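Phosphoserine aminotransferase (Bacillus circulans, PDB 2C0R) catalyses the pyridoxal-phosphate-dependent, reversible transamination that makes phosphoserine from 3-phosphohydroxypyruvate, and likewise makes phosphohydroxythreonine for pyridoxine biosynthesis. Local coordinates at residues 82-87 with 143-148; 217-220 with 225-228. The protein carries 1 engineered substitution. One frame throughout, in Å; residues are numbered along the deposited sequence.

Contact 1: 82-87 with 143-148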
loop_
_atom_site.group_PDB
_atom_site.type_symbol
_atom_site.label_atom_id
_atom_site.label_comp_id
_atom_site.label_asym_id
_atom_site.label_seq_id
_atom_site.Cartn_x
_atom_site.Cartn_y
_atom_site.Cartn_z
ATOM N N ALA A 82 -7.385 7.074 -11.791
ATOM C CA ALA A 82 -8.554 7.815 -11.281
ATOM C C ALA A 82 -8.162 9.147 -10.672
ATOM O O ALA A 82 -8.806 10.180 -10.905
ATOM C CB ALA A 82 -9.308 6.955 -10.287
ATOM N N MET A 83 -7.097 9.086 -9.877
ATOM C CA MET A 83 -6.751 10.343 -9.175
ATOM C C MET A 83 -6.335 11.485 -10.088
ATOM O O MET A 83 -6.634 12.648 -9.821
ATOM C CB MET A 83 -5.667 9.973 -8.175
ATOM C CG MET A 83 -5.402 11.055 -7.139
ATOM S SD MET A 83 -4.269 10.369 -5.874
ATOM C CE MET A 83 -3.958 11.935 -4.994
ATOM N N ILE A 84 -5.665 11.165 -11.209
ATOM C CA ILE A 84 -5.272 12.243 -12.155
ATOM C C ILE A 84 -6.489 12.985 -12.732
ATOM O O ILE A 84 -6.609 14.224 -12.547
ATOM C CB ILE A 84 -4.336 11.605 -13.223
ATOM C CG1 ILE A 84 -2.984 11.235 -12.651
ATOM C CG2 ILE A 84 -4.208 12.504 -14.455
ATOM C CD1 ILE A 84 -2.311 10.122 -13.429
ATOM N N PRO A 85 -7.437 12.344 -13.408
ATOM C CA PRO A 85 -8.599 13.121 -13.883
ATOM C C PRO A 85 -9.402 13.689 -12.727
ATOM O O PRO A 85 -9.952 14.805 -12.836
ATOM C CB PRO A 85 -9.411 12.073 -14.649
ATOM C CG PRO A 85 -8.917 10.731 -14.226
ATOM C CD PRO A 85 -7.481 10.948 -13.855
ATOM N N MET A 86 -9.519 12.990 -11.605
ATOM C CA MET A 86 -10.254 13.599 -10.472
ATOM C C MET A 86 -9.651 14.929 -10.069
ATOM O O MET A 86 -10.392 15.851 -9.677
ATOM C CB MET A 86 -10.270 12.619 -9.287
ATOM C CG MET A 86 -11.208 11.447 -9.507
ATOM S SD MET A 86 -11.027 10.177 -8.207
ATOM C CE MET A 86 -12.633 10.419 -7.430
ATOM N N ASN A 87 -8.333 15.026 -10.112
ATOM C CA ASN A 87 -7.704 16.259 -9.638
ATOM C C ASN A 87 -7.643 17.328 -10.734
ATOM O O ASN A 87 -7.679 18.509 -10.362
ATOM C CB ASN A 87 -6.293 15.997 -9.109
ATOM C CG ASN A 87 -6.325 15.521 -7.673
ATOM O OD1 ASN A 87 -6.089 16.349 -6.792
ATOM N ND2 ASN A 87 -6.650 14.257 -7.443
ATOM N N ALA A 143 -7.952 20.938 -23.539
ATOM C CA ALA A 143 -7.271 19.868 -22.814
ATOM C C ALA A 143 -6.861 20.277 -21.389
ATOM O O ALA A 143 -6.229 21.318 -21.230
ATOM C CB ALA A 143 -6.012 19.403 -23.556
ATOM N N ALA A 144 -7.173 19.433 -20.408
ATOM C CA ALA A 144 -6.748 19.624 -19.040
ATOM C C ALA A 144 -5.317 19.165 -18.873
ATOM O O ALA A 144 -4.549 19.595 -18.038
ATOM C CB ALA A 144 -7.661 18.838 -18.096
ATOM N N TYR A 145 -5.000 18.166 -19.711
ATOM C CA TYR A 145 -3.691 17.519 -19.615
ATOM C C TYR A 145 -3.576 16.593 -20.827
ATOM O O TYR A 145 -4.575 16.343 -21.482
ATOM C CB TYR A 145 -3.451 16.694 -18.366
ATOM C CG TYR A 145 -4.413 15.598 -18.011
ATOM C CD1 TYR A 145 -4.335 14.321 -18.571
ATOM C CD2 TYR A 145 -5.435 15.832 -17.092
ATOM C CE1 TYR A 145 -5.257 13.340 -18.222
ATOM C CE2 TYR A 145 -6.341 14.848 -16.723
ATOM C CZ TYR A 145 -6.246 13.597 -17.287
ATOM O OH TYR A 145 -7.122 12.581 -16.952
ATOM N N LEU A 146 -2.351 16.137 -21.066
ATOM C CA LEU A 146 -2.121 15.076 -22.030
ATOM C C LEU A 146 -1.478 13.920 -21.261
ATOM O O LEU A 146 -0.429 14.182 -20.658
ATOM C CB LEU A 146 -1.216 15.494 -23.192
ATOM C CG LEU A 146 -0.839 14.320 -24.121
ATOM C CD1 LEU A 146 -2.016 13.919 -24.990
ATOM C CD2 LEU A 146 0.368 14.676 -24.961
ATOM N N HIS A 147 -2.063 12.734 -21.289
ATOM C CA HIS A 147 -1.517 11.571 -20.597
ATOM C C HIS A 147 -0.942 10.592 -21.635
ATOM O O HIS A 147 -1.596 10.292 -22.611
ATOM C CB HIS A 147 -2.654 10.921 -19.840
ATOM C CG HIS A 147 -2.252 9.710 -19.066
ATOM N ND1 HIS A 147 -2.008 8.475 -19.656
ATOM C CD2 HIS A 147 -2.084 9.536 -17.742
ATOM C CE1 HIS A 147 -1.674 7.621 -18.679
ATOM N NE2 HIS A 147 -1.711 8.236 -17.502
ATOM N N LEU A 148 0.281 10.170 -21.382
ATOM C CA LEU A 148 0.852 9.079 -22.163
ATOM C C LEU A 148 1.383 8.026 -21.213
ATOM O O LEU A 148 1.602 8.278 -20.018
ATOM C CB LEU A 148 1.918 9.600 -23.124
ATOM C CG LEU A 148 3.136 10.341 -22.589
ATOM C CD1 LEU A 148 4.221 9.450 -22.013
ATOM C CD2 LEU A 148 3.802 11.164 -23.706
#
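Tyr145 CG sits between the backbone N and the carbonyl carbon (chi1 55°), and this carries the ring across to Ile84 and Pro85. On the helix side, Ile84 CG2 lies anti to the backbone N. The methyl CG2 rests over one face of Tyr145 in a CH-pi contact, 4.0 Å from the ring centroid and 23° off the normal. It is offset toward the hydroxyl end, so its nearest ring atom is Tyr145 CZ, at 3.7 Å. The two side chains cross at about a right angle. Pro85 comes to the edge of the same ring: its CA lies near the ring plane, and Pro85 CB is 3.3 Å from Tyr145 OH. The other branch of Ile84 runs on to His147, where Ile84 CD1 meets the imidazole edge at CD2, 4.4 Å away. Helix 82-87 and strand 145-148 run nearly antiparallel, at 172°, with their axes 10.9 Å apart. Helix 76-88 thus packs on the central sheet of the cofactor-binding domain, where strand 143-149 lies between 94-99 and 170-173. Ile171 of the latter touches both Ile84 and Tyr145. Tyr145 OH bonds to Tyr97 OH, and His147 NE2 to Tyr192 OH, both on other strands of the sheet. With an alanine here in place of Tyr145, a gap would probably open under Ile84 CG2 and beside Pro85, and Tyr97 OH would lose its hydroxyl mate. His147 is about 4 Å, side chain to side chain, from Asp173, which binds the cofactor. Cohesion between helix and strand thus rests on shape and CH-pi contact, and the buried tyrosine hydroxyl and imidazole nitrogen find their partners in Tyr97 and Tyr192.

Contact 2: 217-220 with 225-228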
loop_
_atom_site.group_PDB
_atom_site.type_symbol
_atom_site.label_atom_id
_atom_site.label_comp_id
_atom_site.label_asym_id
_atom_site.label_seq_id
_atom_site.Cartn_x
_atom_site.Cartn_y
_atom_site.Cartn_z
ATOM N N SER A 217 -6.108 21.439 -4.528
ATOM C CA SER A 217 -6.839 20.338 -5.155
ATOM C C SER A 217 -8.361 20.535 -5.032
ATOM O O SER A 217 -8.833 21.234 -4.125
ATOM C CB SER A 217 -6.463 19.012 -4.527
ATOM O OG SER A 217 -5.017 18.851 -4.534
ATOM N N PRO A 218 -9.144 19.940 -5.923
ATOM C CA PRO A 218 -10.599 20.099 -5.817
ATOM C C PRO A 218 -11.160 19.689 -4.470
ATOM O O PRO A 218 -10.928 18.616 -3.925
ATOM C CB PRO A 218 -11.115 19.134 -6.893
ATOM C CG PRO A 218 -10.015 19.201 -7.923
ATOM C CD PRO A 218 -8.745 19.147 -7.118
ATOM N N LYS A 219 -11.954 20.618 -3.905
ATOM C CA LYS A 219 -12.438 20.450 -2.522
ATOM C C LYS A 219 -13.532 19.429 -2.374
ATOM O O LYS A 219 -13.852 18.986 -1.258
ATOM C CB LYS A 219 -12.882 21.846 -2.054
ATOM C CG LYS A 219 -11.650 22.660 -1.665
ATOM C CD LYS A 219 -12.022 23.996 -1.047
ATOM C CE LYS A 219 -11.054 24.416 0.039
ATOM N NZ LYS A 219 -11.668 24.542 1.397
ATOM N N HIS A 220 -14.150 18.992 -3.479
ATOM C CA HIS A 220 -15.173 17.959 -3.305
ATOM C C HIS A 220 -14.619 16.553 -3.205
ATOM O O HIS A 220 -15.348 15.622 -2.900
ATOM C CB HIS A 220 -16.113 18.010 -4.510
ATOM C CG HIS A 220 -15.407 17.772 -5.801
ATOM N ND1 HIS A 220 -14.850 18.803 -6.529
ATOM C CD2 HIS A 220 -15.165 16.632 -6.499
ATOM C CE1 HIS A 220 -14.290 18.328 -7.626
ATOM N NE2 HIS A 220 -14.468 17.027 -7.623
ATOM N N LEU A 225 -7.748 11.358 -1.967
ATOM C CA LEU A 225 -7.614 11.412 -3.416
ATOM C C LEU A 225 -7.299 12.812 -3.906
ATOM O O LEU A 225 -7.402 13.076 -5.104
ATOM C CB LEU A 225 -8.874 10.865 -4.088
ATOM C CG LEU A 225 -8.804 9.325 -4.133
ATOM C CD1 LEU A 225 -10.204 8.860 -4.515
ATOM C CD2 LEU A 225 -7.737 8.820 -5.086
ATOM N N ARG A 226 -6.871 13.678 -3.004
ATOM C CA ARG A 226 -6.408 15.006 -3.377
ATOM C C ARG A 226 -4.895 15.018 -3.397
ATOM O O ARG A 226 -4.283 14.555 -2.410
ATOM C CB ARG A 226 -6.870 16.058 -2.351
ATOM C CG ARG A 226 -8.354 16.369 -2.496
ATOM C CD ARG A 226 -8.850 17.175 -1.291
ATOM N NE ARG A 226 -8.179 18.472 -1.206
ATOM C CZ ARG A 226 -8.687 19.548 -0.602
ATOM N NH1 ARG A 226 -9.880 19.566 -0.023
ATOM N NH2 ARG A 226 -7.926 20.637 -0.624
ATOM N N TYR A 227 -4.255 15.523 -4.450
ATOM C CA TYR A 227 -2.795 15.614 -4.359
ATOM C C TYR A 227 -2.310 16.541 -3.252
ATOM O O TYR A 227 -1.262 16.222 -2.689
ATOM C CB TYR A 227 -2.173 16.073 -5.714
ATOM C CG TYR A 227 -2.278 14.945 -6.716
ATOM C CD1 TYR A 227 -3.068 15.070 -7.842
ATOM C CD2 TYR A 227 -1.572 13.746 -6.535
ATOM C CE1 TYR A 227 -3.181 14.078 -8.783
ATOM C CE2 TYR A 227 -1.690 12.706 -7.480
ATOM C CZ TYR A 227 -2.497 12.899 -8.585
ATOM O OH TYR A 227 -2.629 11.899 -9.481
ATOM N N ASP A 228 -3.017 17.642 -2.967
ATOM C CA ASP A 228 -2.464 18.546 -1.921
ATOM C C ASP A 228 -2.442 17.877 -0.564
ATOM O O ASP A 228 -1.627 18.247 0.311
ATOM C CB ASP A 228 -3.255 19.860 -1.962
ATOM C CG ASP A 228 -4.733 19.785 -1.649
ATOM O OD1 ASP A 228 -5.292 18.730 -1.300
ATOM O OD2 ASP A 228 -5.382 20.855 -1.788
HETATM O O HOH W 1 -11.925 17.358 0.228
HETATM O O HOH W 2 -11.133 21.663 1.571
#
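Ser217 and Asp228 are joined by two reciprocal hydrogen bonds. Asp228 N donates to Ser217 OG at 2.8 Å. Ser217 N donates to Asp228 OD2 at 2.9 Å, nearly straight at 170° but from above the carboxylate plane. Within 225-228, Arg226 grips Asp228 side-on in a salt bridge, NE to OD1 and NH2 to OD2, each oxygen using its syn lone pair. The bond from Arg226 NH2 to Asp228 OD2, 2.8 Å long, lies in the guanidinium plane. OD2 thus takes two donors, which would tend to stabilise the carboxylate as an anion. Packing adds to this: Ser217 O lies over one guanidinium face, and Arg226 CB touches Ser217 CB at 3.7 Å. Water extends the link outward. One water joins Arg226 NH1 to Lys219 O, and another accepts from both Arg226 NH1 and Lys219 NZ, bridging two cations whose nitrogens stay 5.5 Å apart. The whole closes the loop between strand 205-210 and helix 227-232 upon itself at the start of that helix. Next to Arg226 in the chain, Tyr227 packs on helix 76-88 and on strand 68-73, and Leu225 meets Leu225 of the second subunit.

In the fold
Contact 1 is core and contact 2 lies nearer the surface, with Ser217 and Asp228 buried but Lys219 exposed. The first joins a helix to the central sheet across a long chain separation; the second ties the loop at 217-220 to the first residues of helix 227-232, a few residues on. Their chemistry follows: apolar and aromatic packing in the first, hydrogen bonds and a salt bridge in the partly buried second, with water toward Lys219. Helix 76-88 connects them. Its Asn87 probably bonds through ND2 to Leu225 O and through OD1 to Tyr227 N, while Met83 packs on the Tyr227 ring and Ile84 against its hydroxyl. Each contact also borders the second subunit, through Ala82 and Met86 in one and Leu225 in the other.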